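Local structure of MerB2 (Bacillus megaterium, 5C17) at residues Leu98-Ala103 against Leu107-Ala112; Ala112-Val117 against Glu203-Leu208. The protein probably cleaves the carbon-mercury bond of organomercurial compounds as an alkylmercury lyase, and here holds a bound mercury(II) ion. All coordinates share one frame; numbering follows the deposited sequence. Where two conformers were deposited one is given.

Contact 1 (Leu98-Ala103 against Leu107-Ala112); sequences LFAWCA and LELSTA. With HG (mercury (II) ion), chain B.
Beside the place where Ala100 touches Leu109, a single cysteine does two jobs: Cys102 is the N-cap of the helix and also a ligand of the mercury ion. Strand 96-100, which lies in the antiparallel sheet between strands 82-83 and 89-93, runs into helix 103-113 through this N-cap. The sulfur caps a backbone N of the first helical turn while it binds the metal; its first torsion (chi1 73°) sets SG between the backbone N and the carbonyl carbon of its own residue. Contact between strand and helix is sparse, burying 110 Å² over both sides, and no hydrogen bond crosses it. Ala100 points its CB at the helix and meets CD1 of Leu109 at 4.2 Å, the one apolar side-chain touch between the segments. Leu109 reaches that methyl because CG stands opposite its carbonyl carbon and beside the backbone N (chi1 -70°). Backbones stay well apart here, with the CA atoms of Ala100 and Leu109 separated by 8.3 Å. Nearer the turn, Ala103 O is 3.8 Å from Leu107 N, within the start of the helix. Leu107 turns to Val132, Val134 and Ala197, so the helix is wedged between the sheet and helix 194-207. Cys165 completes the protein's share of the metal site, and the dithiol ligand also touches Cys102. The metal lies 2.4 Å from Cys102 SG, with a CB-SG-mercury angle of about 110°, and 2.5 Å from the oxygen of water 1.

Contact 2 (Ala112-Val117 against Glu203-Leu208); sequences ALVADV and ELKKFL
Ala112 sits against two residues of helix 194-207 at once: its CB is 3.8 Å from CD2 of Leu204 and 4.1 Å from CG of Lys205. This is the tight part of the contact. The small side chain lets the backbones come together, and the CA atoms of Ala112 and Lys205 are only 5.3 Å apart. Leu204 comes in from the buried side, its CG anti to the backbone N (chi1 -179°), and offers one methyl to the alanine. Lys205 instead lays its methylenes along the backbone of Ala112, with CG 3.7 Å from Ala112 CA and CE 3.6 Å from Ala112 O. A bend in this chain at chi3 (147°) carries the amine past Ala112 to the end of helix 103-113, where NZ makes a weak hydrogen bond to Thr111 O. The positive charge lies by the carboxyl end of that helix, an arrangement probably favourable to both. The looser, outer side belongs to Val114, which is exposed and crosses Lys205 at about a right angle, its CG2 3.9 Å from Lys205 CE. With an alanine in place of Lys205, Thr111 O would probably lose its charged partner, and Ala112 and Val114 the aliphatic cover over them. Helix 22-34 meets both segments through Phe30, which touches Leu113 and Leu208. Val114 takes a positive phi (53°) and the chain bonds back twice into the last turn: a Schellman motif ends the helix, with a neighbouring helix packed against its final turn.

Both contacts use helix 103-113: contact 1 its start and middle (Ala103, Leu107, Leu109), contact 2 its last turn and what follows. The segments share Ala112, which does its touching in contact 2. Contact 1 is buried, its centre about 5 Å from the centre of the chain, and joins helix to sheet beside the mercury site; its chemistry is sparse apolar touching plus metal-thiolate bonding. Contact 2, its centre about 10 Å from the chain's centre and partly open to solvent, joins two helices through methyls and a lysine's aliphatic chain. Among the links between them, Ser110 OG probably hydrogen-bonds Ala115 O at 2.7 Å, and Glu108 OE2 packs 3.7 Å from Leu204 CD2.

Contact 1 (Leu98-Ala103 against Leu107-Ala112)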
loop_
_atom_site.group_PDB
_atom_site.type_symbol
_atom_site.label_atom_id
_atom_site.label_comp_id
_atom_site.label_asym_id
_atom_site.label_seq_id
_atom_site.Cartn_x
_atom_site.Cartn_y
_atom_site.Cartn_z
ATOM N N LEU A 98 -12.666 0.518 -1.816
ATOM C CA LEU A 98 -11.432 0.012 -2.378
ATOM C C LEU A 98 -10.754 -0.874 -1.335
ATOM O O LEU A 98 -11.318 -1.150 -0.274
ATOM C CB LEU A 98 -10.535 1.180 -2.818
ATOM C CG LEU A 98 -11.109 2.068 -3.935
ATOM C CD1 LEU A 98 -10.323 3.357 -4.098
ATOM C CD2 LEU A 98 -11.110 1.320 -5.255
ATOM N N PHE A 99 -9.549 -1.328 -1.647
ATOM C CA PHE A 99 -8.832 -2.237 -0.766
ATOM C C PHE A 99 -7.374 -1.845 -0.707
ATOM O O PHE A 99 -6.880 -1.134 -1.580
ATOM C CB PHE A 99 -8.989 -3.672 -1.264
ATOM C CG PHE A 99 -10.410 -4.111 -1.343
ATOM C CD1 PHE A 99 -11.145 -3.904 -2.500
ATOM C CD2 PHE A 99 -11.031 -4.714 -0.254
ATOM C CE1 PHE A 99 -12.477 -4.295 -2.567
ATOM C CE2 PHE A 99 -12.363 -5.113 -0.331
ATOM C CZ PHE A 99 -13.076 -4.900 -1.494
ATOM N N ALA A 100 -6.702 -2.285 0.356
ATOM C CA ALA A 100 -5.286 -2.001 0.517
ATOM C C ALA A 100 -4.491 -3.290 0.652
ATOM O O ALA A 100 -4.980 -4.284 1.214
ATOM C CB ALA A 100 -5.051 -1.130 1.738
ATOM N N TRP A 101 -3.241 -3.266 0.192
ATOM C CA TRP A 101 -2.402 -4.462 0.228
ATOM C C TRP A 101 -1.961 -4.863 1.639
ATOM O O TRP A 101 -1.637 -6.023 1.854
ATOM C CB TRP A 101 -1.171 -4.292 -0.644
ATOM C CG TRP A 101 -1.468 -4.218 -2.110
ATOM C CD1 TRP A 101 -2.640 -4.518 -2.733
ATOM C CD2 TRP A 101 -0.561 -3.819 -3.133
ATOM N NE1 TRP A 101 -2.523 -4.322 -4.092
ATOM C CE2 TRP A 101 -1.249 -3.905 -4.363
ATOM C CE3 TRP A 101 0.774 -3.418 -3.140
ATOM C CZ2 TRP A 101 -0.653 -3.564 -5.564
ATOM C CZ3 TRP A 101 1.367 -3.091 -4.338
ATOM C CH2 TRP A 101 0.657 -3.169 -5.534
ATOM N N CYS A 102 -1.913 -3.919 2.578
ATOM C CA CYS A 102 -1.488 -4.223 3.939
ATOM C C CYS A 102 -1.985 -3.152 4.901
ATOM O O CYS A 102 -2.544 -2.130 4.504
ATOM C CB CYS A 102 0.038 -4.337 4.028
ATOM S SG CYS A 102 0.892 -2.745 3.918
ATOM N N ALA A 103 -1.727 -3.386 6.177
ATOM C CA ALA A 103 -2.152 -2.476 7.237
ATOM C C ALA A 103 -1.561 -1.082 7.070
ATOM O O ALA A 103 -2.235 -0.077 7.285
ATOM C CB ALA A 103 -1.751 -3.041 8.570
ATOM N N LEU A 107 -3.574 3.233 5.987
ATOM C CA LEU A 107 -3.435 4.551 6.599
ATOM C C LEU A 107 -2.610 5.486 5.720
ATOM O O LEU A 107 -2.974 6.653 5.514
ATOM C CB LEU A 107 -2.838 4.402 7.996
ATOM C CG LEU A 107 -3.823 3.779 9.001
ATOM C CD1 LEU A 107 -3.113 3.256 10.205
ATOM C CD2 LEU A 107 -4.905 4.756 9.423
ATOM N N GLU A 108 -1.506 4.995 5.172
ATOM C CA GLU A 108 -0.704 5.880 4.341
ATOM C C GLU A 108 -1.464 6.331 3.098
ATOM O O GLU A 108 -1.232 7.438 2.625
ATOM C CB GLU A 108 0.665 5.295 4.022
ATOM C CG GLU A 108 0.724 4.441 2.830
ATOM C CD GLU A 108 2.127 3.966 2.495
ATOM O OE1 GLU A 108 3.058 4.182 3.297
ATOM O OE2 GLU A 108 2.294 3.369 1.418
ATOM N N LEU A 109 -2.382 5.512 2.591
ATOM C CA LEU A 109 -3.173 5.926 1.436
ATOM C C LEU A 109 -4.123 7.077 1.782
ATOM O O LEU A 109 -4.424 7.908 0.932
ATOM C CB LEU A 109 -3.919 4.730 0.844
ATOM C CG LEU A 109 -3.048 3.697 0.135
ATOM C CD1 LEU A 109 -3.829 2.424 -0.133
ATOM C CD2 LEU A 109 -2.482 4.258 -1.157
ATOM N N SER A 110 -4.612 7.124 3.013
ATOM C CA SER A 110 -5.461 8.229 3.443
ATOM C C SER A 110 -4.707 9.544 3.284
ATOM O O SER A 110 -5.213 10.524 2.727
ATOM C CB SER A 110 -5.895 8.040 4.903
ATOM O OG SER A 110 -6.628 9.160 5.372
ATOM N N THR A 111 -3.475 9.557 3.774
ATOM C CA THR A 111 -2.623 10.729 3.691
ATOM C C THR A 111 -2.267 11.034 2.250
ATOM O O THR A 111 -2.381 12.179 1.802
ATOM C CB THR A 111 -1.361 10.498 4.515
ATOM O OG1 THR A 111 -1.763 10.252 5.862
ATOM C CG2 THR A 111 -0.420 11.698 4.443
ATOM N N ALA A 112 -1.853 10.017 1.501
ATOM C CA ALA A 112 -1.390 10.240 0.136
ATOM C C ALA A 112 -2.510 10.752 -0.771
ATOM O O ALA A 112 -2.277 11.593 -1.635
ATOM C CB ALA A 112 -0.786 8.962 -0.422
HETATM HG HG HG B . 2.193 -2.673 1.936
HETATM O O HOH W 1 2.141 -1.259 -0.084
#

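Contact 2 (Ala112-Val117 against Glu203-Leu208)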
loop_
_atom_site.group_PDB
_atom_site.type_symbol
_atom_site.label_atom_id
_atom_site.label_comp_id
_atom_site.label_asym_id
_atom_site.label_seq_id
_atom_site.Cartn_x
_atom_site.Cartn_y
_atom_site.Cartn_z
ATOM N N ALA A 112 -1.853 10.017 1.501
ATOM C CA ALA A 112 -1.390 10.240 0.136
ATOM C C ALA A 112 -2.510 10.752 -0.771
ATOM O O ALA A 112 -2.277 11.593 -1.635
ATOM C CB ALA A 112 -0.786 8.962 -0.422
ATOM N N LEU A 113 -3.721 10.238 -0.572
ATOM C CA LEU A 113 -4.863 10.602 -1.409
ATOM C C LEU A 113 -5.635 11.799 -0.864
ATOM O O LEU A 113 -6.590 12.265 -1.499
ATOM C CB LEU A 113 -5.801 9.409 -1.571
ATOM C CG LEU A 113 -5.222 8.222 -2.338
ATOM C CD1 LEU A 113 -6.140 7.012 -2.229
ATOM C CD2 LEU A 113 -5.003 8.605 -3.800
ATOM N N VAL A 114 -5.184 12.316 0.279
ATOM C CA VAL A 114 -5.817 13.457 0.940
ATOM C C VAL A 114 -7.304 13.222 1.143
ATOM O O VAL A 114 -8.149 13.987 0.642
ATOM C CB VAL A 114 -5.617 14.765 0.150
ATOM C CG1 VAL A 114 -5.894 15.960 1.065
ATOM C CG2 VAL A 114 -4.198 14.834 -0.422
ATOM N N ALA A 115 -7.623 12.157 1.859
ATOM C CA ALA A 115 -8.986 11.676 1.911
ATOM C C ALA A 115 -9.287 11.032 3.248
ATOM O O ALA A 115 -8.536 10.188 3.711
ATOM C CB ALA A 115 -9.205 10.657 0.806
ATOM N N ASP A 116 -10.408 11.395 3.855
ATOM C CA ASP A 116 -10.896 10.641 4.995
ATOM C C ASP A 116 -11.089 9.179 4.581
ATOM O O ASP A 116 -11.410 8.889 3.425
ATOM C CB ASP A 116 -12.243 11.177 5.477
ATOM C CG ASP A 116 -12.141 12.517 6.175
ATOM O OD1 ASP A 116 -11.026 13.043 6.333
ATOM O OD2 ASP A 116 -13.200 13.019 6.592
ATOM N N VAL A 117 -10.912 8.264 5.522
ATOM C CA VAL A 117 -11.132 6.859 5.231
ATOM C C VAL A 117 -11.830 6.155 6.379
ATOM O O VAL A 117 -11.754 6.585 7.531
ATOM C CB VAL A 117 -9.816 6.113 4.901
ATOM C CG1 VAL A 117 -9.164 6.700 3.660
ATOM C CG2 VAL A 117 -8.852 6.146 6.079
ATOM N N GLU A 203 5.749 10.356 2.542
ATOM C CA GLU A 203 6.838 9.861 1.730
ATOM C C GLU A 203 6.300 9.233 0.432
ATOM O O GLU A 203 6.929 9.331 -0.613
ATOM C CB GLU A 203 7.688 8.878 2.538
ATOM C CG GLU A 203 8.683 9.567 3.494
ATOM C CD GLU A 203 8.062 10.093 4.792
ATOM O OE1 GLU A 203 8.748 10.879 5.479
ATOM O OE2 GLU A 203 6.924 9.714 5.149
ATOM N N LEU A 204 5.133 8.603 0.499
ATOM C CA LEU A 204 4.519 8.093 -0.717
ATOM C C LEU A 204 4.177 9.255 -1.660
ATOM O O LEU A 204 4.385 9.167 -2.866
ATOM C CB LEU A 204 3.265 7.296 -0.394
ATOM C CG LEU A 204 2.529 6.689 -1.590
ATOM C CD1 LEU A 204 3.449 5.807 -2.407
ATOM C CD2 LEU A 204 1.337 5.897 -1.103
ATOM N N LYS A 205 3.646 10.343 -1.117
ATOM C CA LYS A 205 3.355 11.522 -1.928
ATOM C C LYS A 205 4.601 12.084 -2.597
ATOM O O LYS A 205 4.572 12.454 -3.772
ATOM C CB LYS A 205 2.742 12.620 -1.086
ATOM C CG LYS A 205 1.289 12.516 -0.850
ATOM C CD LYS A 205 0.936 13.374 0.358
ATOM C CE LYS A 205 -0.425 14.017 0.295
ATOM N NZ LYS A 205 -0.773 14.627 1.630
ATOM N N LYS A 206 5.693 12.154 -1.842
ATOM C CA LYS A 206 6.958 12.623 -2.390
ATOM C C LYS A 206 7.427 11.694 -3.513
ATOM O O LYS A 206 7.885 12.159 -4.541
ATOM C CB LYS A 206 8.009 12.718 -1.286
ATOM C CG LYS A 206 9.382 13.130 -1.767
ATOM C CD LYS A 206 9.435 14.583 -2.135
ATOM C CE LYS A 206 10.877 15.027 -2.388
ATOM N NZ LYS A 206 11.626 15.205 -1.103
ATOM N N PHE A 207 7.312 10.387 -3.308
ATOM C CA PHE A 207 7.708 9.404 -4.314
ATOM C C PHE A 207 6.960 9.599 -5.634
ATOM O O PHE A 207 7.538 9.458 -6.711
ATOM C CB PHE A 207 7.450 8.002 -3.759
ATOM C CG PHE A 207 7.685 6.895 -4.735
ATOM C CD1 PHE A 207 8.966 6.553 -5.149
ATOM C CD2 PHE A 207 6.616 6.175 -5.230
ATOM C CE1 PHE A 207 9.162 5.508 -6.062
ATOM C CE2 PHE A 207 6.795 5.143 -6.125
ATOM C CZ PHE A 207 8.069 4.796 -6.543
ATOM N N LEU A 208 5.669 9.923 -5.542
ATOM C CA LEU A 208 4.842 10.139 -6.727
ATOM C C LEU A 208 4.987 11.537 -7.336
ATOM O O LEU A 208 4.398 11.803 -8.372
ATOM C CB LEU A 208 3.373 9.888 -6.384
ATOM C CG LEU A 208 2.987 8.411 -6.264
ATOM C CD1 LEU A 208 1.705 8.265 -5.474
ATOM C CD2 LEU A 208 2.828 7.796 -7.650
#